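Local atomic coordinates of sulfite reductase [ferredoxin] (Mycobacterium tuberculosis, PDB entry 1ZJ8), a protein that catalyses the six-electron reduction of sulfite to hydrogen sulfide, taking electrons from ferredoxin and using a siroheme and a [4Fe-4S] cluster. Residues A[423-428]-A[469-474]; A[427-432]-A[440-445]; A[484-489]-A[506-511]. All coordinates share one frame; numbering follows the deposited sequence.

Contacts 1 and 3 pair strands of one mixed sheet in the second 4Fe-4S domain, ordered 425-427, 469-472, 486-494, 500-508, 520-528; contact 2 joins the loop after edge strand 425-427 to the start of helix 442-455. Centre to centre, contacts 1 and 3 lie about 10 Å apart, joined by backbone bonds from N470 and N472 to F488. Contact 2 is about 8 Å from contact 1, sharing A427 and C428, and about 17 Å from contact 3, which it does not touch. Contacts 1 and 2 open from the same stretch, and contact 3 comes after both have closed. The sheet and its loops thus carry cluster ligands C428 and C474 beside siroheme-binding S429 and R442.

Contact 1 of 3, residues A[423-428]-A[469-474]; sequences RNLMAC and VNINGC. With SF4 (iron/sulfur cluster), chain D.
With chi1 at 71°, C428 sets its SG between its own backbone N and carbonyl carbon, which aims the sulfur at the cluster and at G473; M426 and N470 both carry CG anti to the carbonyl carbon, and their side chains run side by side in the same direction. The C428 SG coordinates FE4 at 2.3 Å and takes a weak hydrogen bond from G473 N, 3.1 Å away. Beyond G473, C474 binds a second corner of the cluster, its SG 2.3 Å from FE1.

Both ligands follow the C-terminal ends of neighbouring parallel strands, 425-427 and 469-472, whose axes differ by only 10°. These strands form one side of the mixed sheet in the 4Fe-4S domain of the nitrite and sulfite reductases, 425-427 being one of its two edge strands. M426 provides the central pairing: its N donates to V469 O at 2.9 Å, and its O accepts from I471 N at 2.8 Å. V469 N to N424 O and C428 N to I471 O continue the parallel pattern to either end.

On one face of the sheet L425 CD1 meets I471 CD1 at 4.0 Å, and the A427 methyl packs on I471 CB; L425 and I471 also rest on helix 442-455. On the other face a bend at chi3 (-38°) swings the M426 CE methyl to within 3.6 Å of N470 ND2. That amide nitrogen donates to R480 O, while N472 OD1 accepts from A479 N, beside the cluster ligand C478.

Contact 2 of 3, residues A[427-432]-A[440-445]; sequences ACSGIE and ETRVRA. With SRM (siroheme), chain E.
R442 stretches across the 427-432 loop with its guanidinium over the C428 carbonyl, C428 O lying 3.8 Å above the plane. Its firm bond runs from NH2 to siroheme O3B at the guanidinium edge, 2.6 Å long with an N-H...O angle of 164°. The same NH2 reaches S429 OG only weakly, at 3.4 Å; that hydroxyl donates to a second siroheme carboxylate at O1A, 3.0 Å away. NH1 makes weak bonds to A427 O, at 3.2 Å, and to A361 O; NE has a long, weak ion pair with D137, and A427 O is bound by Q390 NE2.

This loop, between strand 425-427 and helix 442-455, opens the C-x5-C half of the cluster motif characteristic of siroheme reductases, running from C428 to C434. T441 ties the loop to the helix start: OG1 donates to C428 O at 2.8 Å, 71° out of the carbonyl plane.

A bend at chi2 (52°) folds the E440 carboxylate back, where OE2 accepts from T441 N at 3.0 Å. E440 OE1 packs on E432 CB; E440 OE2 lies 4.6 Å from E432 OE1, a like-charge approach perhaps eased by a long, weak E432 ion pair with R363.

Contact 3 of 3, residues A[484-489]-A[506-511]; sequences ADIGFK and VHLGGH
I486 and L508 point the same way on one face of the two strands and lie side by side, I486 CG1 being 4.0 Å from L508 CD2. F488 and V506 repeat the arrangement two residues along: the V506 CG2 methyl approaches the ring obliquely and comes to 4.1 Å from F488 CE1. Helix 532-545 packs on part of this face, with L532 and I536 on F488 and Y535 on both V506 and L508; V557 of helix 553-559 also touches L508.

The opposite face is built differently, because G487 faces H507 without a side chain of its own. K489 instead comes to the edge of the H507 ring. Its chain is extended until chi3 (51°), where it bends, and CE arrives in the ring plane, 3.6 Å from H507 NE2. The two side chains cross at a slant. K489 NZ lies almost as near, 3.7 Å from H507 NE2, with no hydrogen bond to the ring; it bonds instead to Q505 OE1. I481 touches both of these residues, and K521 of strand 520-528 borders them too.

The backbone fixes the register. G487 N donates to H507 O at 2.7 Å and H507 N returns a bond to G487 O at 2.9 Å, which makes G487 and H507 the hydrogen-bonded pair between two non-hydrogen-bonded ones. Past L508 the positive phi of G509 (87°) turns the chain, yet G509 N still reaches D485 O at 2.8 Å, and G510 N adds a weak bond to A484 O. Two strands running at 157° to each other in this way form the open end of an antiparallel beta hairpin, 486-494 with 500-508, within the mixed sheet of the 4Fe-4S domain.

Contact 1 of 3, residues A[423-428]-A[469-474]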
loop_
_atom_site.group_PDB
_atom_site.type_symbol
_atom_site.label_atom_id
_atom_site.label_comp_id
_atom_site.label_asym_id
_atom_site.label_seq_id
_atom_site.Cartn_x
_atom_site.Cartn_y
_atom_site.Cartn_z
ATOM N N ARG A 423 -1.479 -13.582 10.542
ATOM C CA ARG A 423 -1.219 -12.248 10.976
ATOM C C ARG A 423 -0.231 -11.548 10.091
ATOM O O ARG A 423 -0.430 -10.412 9.710
ATOM C CB ARG A 423 -0.639 -12.294 12.379
ATOM C CG ARG A 423 -0.192 -10.945 12.826
ATOM C CD ARG A 423 -0.171 -10.878 14.273
ATOM N NE ARG A 423 0.233 -9.567 14.725
ATOM C CZ ARG A 423 0.300 -9.240 16.003
ATOM N NH1 ARG A 423 0.031 -10.142 16.943
ATOM N NH2 ARG A 423 0.672 -8.023 16.345
ATOM N N ASN A 424 0.852 -12.238 9.787
ATOM C CA ASN A 424 2.016 -11.591 9.197
ATOM C C ASN A 424 2.198 -11.756 7.688
ATOM O O ASN A 424 3.208 -11.346 7.152
ATOM C CB ASN A 424 3.272 -12.067 9.934
ATOM C CG ASN A 424 3.283 -11.631 11.361
ATOM O OD1 ASN A 424 3.081 -10.475 11.642
ATOM N ND2 ASN A 424 3.487 -12.559 12.275
ATOM N N LEU A 425 1.221 -12.315 7.001
ATOM C CA LEU A 425 1.369 -12.554 5.579
ATOM C C LEU A 425 0.687 -11.440 4.787
ATOM O O LEU A 425 -0.410 -11.011 5.107
ATOM C CB LEU A 425 0.803 -13.935 5.189
ATOM C CG LEU A 425 0.831 -14.279 3.679
ATOM C CD1 LEU A 425 1.022 -15.753 3.445
ATOM C CD2 LEU A 425 -0.416 -13.803 2.900
ATOM N N MET A 426 1.328 -10.974 3.734
ATOM C CA MET A 426 0.653 -10.115 2.764
ATOM C C MET A 426 0.827 -10.695 1.369
ATOM O O MET A 426 1.770 -11.448 1.101
ATOM C CB MET A 426 1.206 -8.680 2.786
ATOM C CG MET A 426 0.894 -7.885 4.039
ATOM S SD MET A 426 1.346 -6.114 3.946
ATOM C CE MET A 426 2.881 -6.122 3.050
ATOM N N ALA A 427 -0.089 -10.329 0.484
ATOM C CA ALA A 427 -0.017 -10.714 -0.914
ATOM C C ALA A 427 -0.657 -9.609 -1.732
ATOM O O ALA A 427 -1.501 -8.858 -1.227
ATOM C CB ALA A 427 -0.732 -12.023 -1.139
ATOM N N CYS A 428 -0.252 -9.497 -2.990
ATOM C CA CYS A 428 -0.848 -8.535 -3.910
ATOM C C CYS A 428 -2.038 -9.194 -4.594
ATOM O O CYS A 428 -2.471 -10.282 -4.200
ATOM C CB CYS A 428 0.189 -8.108 -4.937
ATOM S SG CYS A 428 0.623 -9.407 -6.150
ATOM N N VAL A 469 5.798 -12.747 5.752
ATOM C CA VAL A 469 5.826 -13.415 4.453
ATOM C C VAL A 469 5.022 -12.590 3.461
ATOM O O VAL A 469 3.815 -12.384 3.652
ATOM C CB VAL A 469 5.207 -14.843 4.505
ATOM C CG1 VAL A 469 5.170 -15.472 3.101
ATOM C CG2 VAL A 469 5.952 -15.749 5.501
ATOM N N ASN A 470 5.674 -12.123 2.401
ATOM C CA ASN A 470 4.999 -11.299 1.386
ATOM C C ASN A 470 5.050 -11.959 0.004
ATOM O O ASN A 470 6.138 -12.255 -0.507
ATOM C CB ASN A 470 5.628 -9.913 1.311
ATOM C CG ASN A 470 5.460 -9.120 2.596
ATOM O OD1 ASN A 470 4.914 -9.609 3.569
ATOM N ND2 ASN A 470 5.935 -7.887 2.596
ATOM N N ILE A 471 3.871 -12.181 -0.589
ATOM C CA ILE A 471 3.740 -12.847 -1.888
ATOM C C ILE A 471 3.344 -11.846 -2.968
ATOM O O ILE A 471 2.229 -11.328 -2.983
ATOM C CB ILE A 471 2.679 -13.963 -1.853
ATOM C CG1 ILE A 471 2.736 -14.745 -0.530
ATOM C CG2 ILE A 471 2.860 -14.901 -3.053
ATOM C CD1 ILE A 471 1.848 -15.993 -0.497
ATOM N N ASN A 472 4.256 -11.597 -3.896
ATOM C CA ASN A 472 4.017 -10.644 -4.987
ATOM C C ASN A 472 3.962 -11.378 -6.322
ATOM O O ASN A 472 4.738 -12.310 -6.542
ATOM C CB ASN A 472 5.118 -9.591 -5.003
ATOM C CG ASN A 472 5.245 -8.855 -3.667
ATOM O OD1 ASN A 472 4.948 -7.657 -3.575
ATOM N ND2 ASN A 472 5.704 -9.570 -2.623
ATOM N N GLY A 473 3.046 -10.966 -7.203
ATOM C CA GLY A 473 2.840 -11.620 -8.515
ATOM C C GLY A 473 3.759 -11.170 -9.662
ATOM O O GLY A 473 3.680 -11.714 -10.777
ATOM N N CYS A 474 4.623 -10.185 -9.390
ATOM C CA CYS A 474 5.572 -9.658 -10.377
ATOM C C CYS A 474 6.554 -8.718 -9.659
ATOM O O CYS A 474 6.414 -8.485 -8.458
ATOM C CB CYS A 474 4.821 -8.924 -11.491
ATOM S SG CYS A 474 4.550 -7.196 -11.105
HETATM FE FE1 SF4 D . 2.604 -6.903 -9.900
HETATM FE FE2 SF4 D . 1.225 -5.349 -8.122
HETATM FE FE3 SF4 D . -0.111 -6.765 -10.046
HETATM FE FE4 SF4 D . 1.022 -7.909 -7.843
HETATM S S1 SF4 D . -0.759 -6.451 -7.868
HETATM S S2 SF4 D . 1.179 -8.683 -10.033
HETATM S S3 SF4 D . 2.983 -6.740 -7.626
HETATM S S4 SF4 D . 1.358 -5.036 -10.419
#

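Contact 2 of 3, residues A[427-432]-A[440-445]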
loop_
_atom_site.group_PDB
_atom_site.type_symbol
_atom_site.label_atom_id
_atom_site.label_comp_id
_atom_site.label_asym_id
_atom_site.label_seq_id
_atom_site.Cartn_x
_atom_site.Cartn_y
_atom_site.Cartn_z
ATOM N N ALA A 427 -0.089 -10.329 0.484
ATOM C CA ALA A 427 -0.017 -10.714 -0.914
ATOM C C ALA A 427 -0.657 -9.609 -1.732
ATOM O O ALA A 427 -1.501 -8.858 -1.227
ATOM C CB ALA A 427 -0.732 -12.023 -1.139
ATOM N N CYS A 428 -0.252 -9.497 -2.990
ATOM C CA CYS A 428 -0.848 -8.535 -3.910
ATOM C C CYS A 428 -2.038 -9.194 -4.594
ATOM O O CYS A 428 -2.471 -10.282 -4.200
ATOM C CB CYS A 428 0.189 -8.108 -4.937
ATOM S SG CYS A 428 0.623 -9.407 -6.150
ATOM N N SER A 429 -2.571 -8.538 -5.617
ATOM C CA SER A 429 -3.739 -9.063 -6.327
ATOM C C SER A 429 -3.379 -10.293 -7.188
ATOM O O SER A 429 -4.066 -11.332 -7.145
ATOM C CB SER A 429 -4.333 -7.947 -7.149
ATOM O OG SER A 429 -4.427 -6.824 -6.311
ATOM N N GLY A 430 -2.281 -10.176 -7.932
ATOM C CA GLY A 430 -1.788 -11.271 -8.747
ATOM C C GLY A 430 -2.700 -11.567 -9.918
ATOM O O GLY A 430 -3.680 -10.837 -10.198
ATOM N N ILE A 431 -2.391 -12.681 -10.575
ATOM C CA ILE A 431 -2.946 -13.017 -11.894
ATOM C C ILE A 431 -4.477 -13.173 -11.941
ATOM O O ILE A 431 -5.044 -13.202 -13.032
ATOM C CB ILE A 431 -2.266 -14.310 -12.434
ATOM C CG1 ILE A 431 -2.430 -14.435 -13.950
ATOM C CG2 ILE A 431 -2.793 -15.558 -11.710
ATOM C CD1 ILE A 431 -1.330 -15.311 -14.612
ATOM N N GLU A 432 -5.135 -13.274 -10.780
ATOM C CA GLU A 432 -6.616 -13.290 -10.699
ATOM C C GLU A 432 -7.294 -12.041 -11.323
ATOM O O GLU A 432 -8.422 -12.116 -11.805
ATOM C CB GLU A 432 -7.041 -13.431 -9.221
ATOM C CG GLU A 432 -8.544 -13.578 -8.925
ATOM C CD GLU A 432 -8.969 -12.940 -7.592
ATOM O OE1 GLU A 432 -8.191 -12.157 -6.995
ATOM O OE2 GLU A 432 -10.108 -13.204 -7.157
ATOM N N GLU A 440 -0.398 -16.330 -9.282
ATOM C CA GLU A 440 -1.548 -16.128 -8.438
ATOM C C GLU A 440 -1.070 -15.886 -6.993
ATOM O O GLU A 440 -0.171 -16.550 -6.493
ATOM C CB GLU A 440 -2.481 -17.342 -8.539
ATOM C CG GLU A 440 -3.781 -17.175 -7.803
ATOM C CD GLU A 440 -4.480 -15.880 -8.183
ATOM O OE1 GLU A 440 -4.934 -15.825 -9.351
ATOM O OE2 GLU A 440 -4.552 -14.934 -7.334
ATOM N N THR A 441 -1.679 -14.916 -6.332
ATOM C CA THR A 441 -1.203 -14.469 -5.032
ATOM C C THR A 441 -2.311 -14.400 -3.976
ATOM O O THR A 441 -2.190 -15.046 -2.929
ATOM C CB THR A 441 -0.543 -13.075 -5.153
ATOM O OG1 THR A 441 -1.411 -12.196 -5.880
ATOM C CG2 THR A 441 0.779 -13.174 -5.868
ATOM N N ARG A 442 -3.380 -13.637 -4.244
ATOM C CA ARG A 442 -4.402 -13.435 -3.224
ATOM C C ARG A 442 -5.219 -14.691 -2.941
ATOM O O ARG A 442 -5.568 -14.947 -1.789
ATOM C CB ARG A 442 -5.332 -12.236 -3.497
ATOM C CG ARG A 442 -5.924 -11.718 -2.150
ATOM C CD ARG A 442 -6.862 -10.513 -2.198
ATOM N NE ARG A 442 -6.278 -9.321 -2.808
ATOM C CZ ARG A 442 -5.293 -8.585 -2.303
ATOM N NH1 ARG A 442 -4.715 -8.905 -1.169
ATOM N NH2 ARG A 442 -4.858 -7.521 -2.963
ATOM N N VAL A 443 -5.489 -15.492 -3.967
ATOM C CA VAL A 443 -6.228 -16.742 -3.778
ATOM C C VAL A 443 -5.333 -17.824 -3.138
ATOM O O VAL A 443 -5.762 -18.571 -2.240
ATOM C CB VAL A 443 -6.818 -17.248 -5.131
ATOM C CG1 VAL A 443 -7.868 -18.361 -4.869
ATOM C CG2 VAL A 443 -7.429 -16.062 -5.937
ATOM N N ARG A 444 -4.092 -17.894 -3.616
ATOM C CA ARG A 444 -3.096 -18.797 -3.063
ATOM C C ARG A 444 -3.016 -18.649 -1.557
ATOM O O ARG A 444 -3.114 -19.633 -0.806
ATOM C CB ARG A 444 -1.730 -18.485 -3.671
ATOM C CG ARG A 444 -0.654 -19.507 -3.317
ATOM C CD ARG A 444 -0.820 -20.787 -4.132
ATOM N NE ARG A 444 -0.749 -21.991 -3.319
ATOM C CZ ARG A 444 0.364 -22.504 -2.829
ATOM N NH1 ARG A 444 1.510 -21.913 -3.043
ATOM N NH2 ARG A 444 0.341 -23.614 -2.114
ATOM N N ALA A 445 -2.867 -17.397 -1.137
ATOM C CA ALA A 445 -2.771 -17.024 0.271
ATOM C C ALA A 445 -3.915 -17.564 1.091
ATOM O O ALA A 445 -3.743 -17.885 2.262
ATOM C CB ALA A 445 -2.755 -15.506 0.403
HETATM FE FE SRM E . 0.637 -1.005 -6.776
HETATM C CHA SRM E . 0.632 -1.085 -10.191
HETATM C CHB SRM E . -1.803 -3.299 -6.734
HETATM C CHC SRM E . 0.614 -0.889 -3.524
HETATM C CHD SRM E . 4.072 -0.642 -6.786
HETATM N NA SRM E . -0.513 -1.846 -8.179
HETATM C C1A SRM E . -0.461 -1.669 -9.518
HETATM C C2A SRM E . -1.680 -2.158 -10.240
HETATM C CMA SRM E . -2.604 -1.008 -10.498
HETATM C CDA SRM E . -1.346 -2.963 -11.465
HETATM C CEA SRM E . -1.495 -2.348 -12.820
HETATM O O3A SRM E . -0.804 -1.365 -13.105
HETATM O O4A SRM E . -2.301 -2.806 -13.644
HETATM C C3A SRM E . -2.242 -3.085 -9.217
HETATM C CAA SRM E . -3.730 -3.073 -9.121
HETATM C CBA SRM E . -4.149 -4.147 -10.090
HETATM C CCA SRM E . -5.409 -4.811 -9.637
HETATM O O1A SRM E . -5.557 -5.060 -8.421
HETATM O O2A SRM E . -6.285 -5.077 -10.495
HETATM C C4A SRM E . -1.504 -2.720 -7.974
HETATM N NB SRM E . -0.514 -1.823 -5.408
HETATM C C1B SRM E . -1.506 -2.710 -5.508
HETATM C C2B SRM E . -2.251 -2.980 -4.231
HETATM C CMB SRM E . -3.737 -3.131 -4.397
HETATM C CDB SRM E . -1.713 -4.251 -3.665
HETATM C CEB SRM E . -2.296 -4.757 -2.393
HETATM O O3B SRM E . -2.973 -5.806 -2.336
HETATM O O4B SRM E . -2.087 -4.084 -1.384
HETATM C C3B SRM E . -1.798 -1.781 -3.426
HETATM C CAB SRM E . -2.697 -0.597 -3.667
HETATM C CBB SRM E . -2.677 0.366 -2.520
HETATM C CCB SRM E . -3.394 1.632 -2.891
HETATM O O1B SRM E . -4.532 1.854 -2.484
HETATM O O2B SRM E . -2.854 2.489 -3.583
HETATM C C4B SRM E . -0.506 -1.462 -4.128
HETATM N NC SRM E . 2.042 -0.930 -5.451
HETATM C C1C SRM E . 1.844 -0.704 -4.137
HETATM C C2C SRM E . 3.019 -0.649 -3.399
HETATM C CDC SRM E . 3.217 -0.679 -1.920
HETATM C CEC SRM E . 3.174 0.559 -1.112
HETATM O O3C SRM E . 2.788 1.632 -1.630
HETATM O O4C SRM E . 3.551 0.446 0.063
HETATM C C3C SRM E . 3.983 -0.635 -4.361
HETATM C CAC SRM E . 5.417 -0.559 -3.948
HETATM C CBC SRM E . 5.974 0.715 -3.351
HETATM C CCC SRM E . 6.274 1.692 -4.474
HETATM O O1C SRM E . 5.336 2.244 -5.110
HETATM O O2C SRM E . 7.487 1.891 -4.742
HETATM C C4C SRM E . 3.375 -0.736 -5.586
HETATM N ND SRM E . 2.007 -0.548 -8.194
HETATM C C1D SRM E . 3.329 -0.644 -7.980
HETATM C C2D SRM E . 3.984 -0.772 -9.219
HETATM C CAD SRM E . 5.404 -0.288 -9.450
HETATM C CBD SRM E . 5.613 1.105 -9.958
HETATM C CCD SRM E . 6.969 1.733 -10.101
HETATM O O1D SRM E . 7.216 2.717 -9.369
HETATM O O2D SRM E . 7.817 1.284 -10.918
HETATM C C3D SRM E . 2.996 -0.750 -10.189
HETATM C CDD SRM E . 3.214 -0.413 -11.639
HETATM C CED SRM E . 3.409 1.003 -12.135
HETATM O O3D SRM E . 3.166 1.974 -11.417
HETATM O O4D SRM E . 3.821 1.229 -13.282
HETATM C C4D SRM E . 1.779 -0.609 -9.541
#

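Contact 3 of 3, residues A[484-489]-A[506-511]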
loop_
_atom_site.group_PDB
_atom_site.type_symbol
_atom_site.label_atom_id
_atom_site.label_comp_id
_atom_site.label_asym_id
_atom_site.label_seq_id
_atom_site.Cartn_x
_atom_site.Cartn_y
_atom_site.Cartn_z
ATOM N N ALA A 484 10.483 -8.235 3.669
ATOM C CA ALA A 484 9.824 -9.338 4.363
ATOM C C ALA A 484 10.912 -10.239 4.826
ATOM O O ALA A 484 11.960 -10.272 4.215
ATOM C CB ALA A 484 8.927 -10.098 3.411
ATOM N N ASP A 485 10.675 -10.967 5.905
ATOM C CA ASP A 485 11.584 -12.028 6.285
ATOM C C ASP A 485 11.625 -13.040 5.139
ATOM O O ASP A 485 12.710 -13.433 4.726
ATOM C CB ASP A 485 11.169 -12.660 7.614
ATOM C CG ASP A 485 11.358 -11.713 8.799
ATOM O OD1 ASP A 485 12.218 -10.789 8.729
ATOM O OD2 ASP A 485 10.617 -11.885 9.796
ATOM N N ILE A 486 10.460 -13.417 4.603
ATOM C CA ILE A 486 10.393 -14.232 3.407
ATOM C C ILE A 486 9.565 -13.527 2.327
ATOM O O ILE A 486 8.344 -13.493 2.395
ATOM C CB ILE A 486 9.791 -15.605 3.713
ATOM C CG1 ILE A 486 10.501 -16.229 4.911
ATOM C CG2 ILE A 486 9.903 -16.519 2.481
ATOM C CD1 ILE A 486 9.982 -17.564 5.308
ATOM N N GLY A 487 10.234 -12.967 1.326
ATOM C CA GLY A 487 9.559 -12.270 0.239
ATOM C C GLY A 487 9.570 -13.133 -0.996
ATOM O O GLY A 487 10.549 -13.826 -1.257
ATOM N N PHE A 488 8.484 -13.109 -1.758
ATOM C CA PHE A 488 8.391 -13.900 -2.980
ATOM C C PHE A 488 8.109 -12.979 -4.153
ATOM O O PHE A 488 7.153 -12.208 -4.116
ATOM C CB PHE A 488 7.288 -14.951 -2.855
ATOM C CG PHE A 488 7.586 -16.029 -1.856
ATOM C CD1 PHE A 488 8.244 -17.177 -2.235
ATOM C CD2 PHE A 488 7.197 -15.901 -0.532
ATOM C CE1 PHE A 488 8.517 -18.171 -1.318
ATOM C CE2 PHE A 488 7.472 -16.908 0.396
ATOM C CZ PHE A 488 8.128 -18.040 -0.007
ATOM N N LYS A 489 8.957 -13.051 -5.182
ATOM C CA LYS A 489 8.760 -12.272 -6.411
ATOM C C LYS A 489 8.378 -13.230 -7.514
ATOM O O LYS A 489 9.206 -14.020 -7.983
ATOM C CB LYS A 489 10.019 -11.491 -6.817
ATOM C CG LYS A 489 9.888 -10.670 -8.152
ATOM C CD LYS A 489 11.112 -9.767 -8.451
ATOM C CE LYS A 489 12.457 -10.515 -8.360
ATOM N NZ LYS A 489 13.623 -9.593 -8.522
ATOM N N VAL A 506 13.082 -15.684 -4.468
ATOM C CA VAL A 506 12.994 -15.577 -3.018
ATOM C C VAL A 506 13.922 -14.499 -2.460
ATOM O O VAL A 506 15.121 -14.503 -2.728
ATOM C CB VAL A 506 13.376 -16.941 -2.401
ATOM C CG1 VAL A 506 13.484 -16.887 -0.868
ATOM C CG2 VAL A 506 12.358 -17.990 -2.850
ATOM N N HIS A 507 13.370 -13.582 -1.673
ATOM C CA HIS A 507 14.169 -12.568 -0.993
ATOM C C HIS A 507 14.042 -12.860 0.496
ATOM O O HIS A 507 12.931 -13.019 1.005
ATOM C CB HIS A 507 13.684 -11.149 -1.322
ATOM C CG HIS A 507 13.777 -10.782 -2.780
ATOM N ND1 HIS A 507 14.614 -9.787 -3.249
ATOM C CD2 HIS A 507 13.118 -11.255 -3.868
ATOM C CE1 HIS A 507 14.481 -9.677 -4.560
ATOM N NE2 HIS A 507 13.578 -10.555 -4.961
ATOM N N LEU A 508 15.166 -12.964 1.192
ATOM C CA LEU A 508 15.140 -13.341 2.595
ATOM C C LEU A 508 15.720 -12.247 3.487
ATOM O O LEU A 508 16.749 -11.652 3.163
ATOM C CB LEU A 508 15.898 -14.650 2.784
ATOM C CG LEU A 508 15.192 -15.880 2.201
ATOM C CD1 LEU A 508 16.187 -16.974 1.860
ATOM C CD2 LEU A 508 14.150 -16.417 3.168
ATOM N N GLY A 509 15.056 -11.980 4.609
ATOM C CA GLY A 509 15.625 -11.137 5.669
ATOM C C GLY A 509 15.429 -9.620 5.575
ATOM O O GLY A 509 16.116 -8.865 6.257
ATOM N N GLY A 510 14.481 -9.165 4.761
ATOM C CA GLY A 510 14.154 -7.729 4.686
ATOM C C GLY A 510 13.399 -7.213 5.912
ATOM O O GLY A 510 12.674 -7.963 6.566
ATOM N N HIS A 511 13.568 -5.941 6.236
ATOM C CA HIS A 511 12.827 -5.332 7.319
ATOM C C HIS A 511 12.988 -3.817 7.306
ATOM O O HIS A 511 13.990 -3.287 6.820
ATOM C CB HIS A 511 13.312 -5.861 8.672
ATOM C CG HIS A 511 14.732 -5.513 8.999
ATOM N ND1 HIS A 511 15.805 -6.255 8.551
ATOM C CD2 HIS A 511 15.260 -4.523 9.758
ATOM C CE1 HIS A 511 16.932 -5.734 9.006
ATOM N NE2 HIS A 511 16.629 -4.675 9.737
#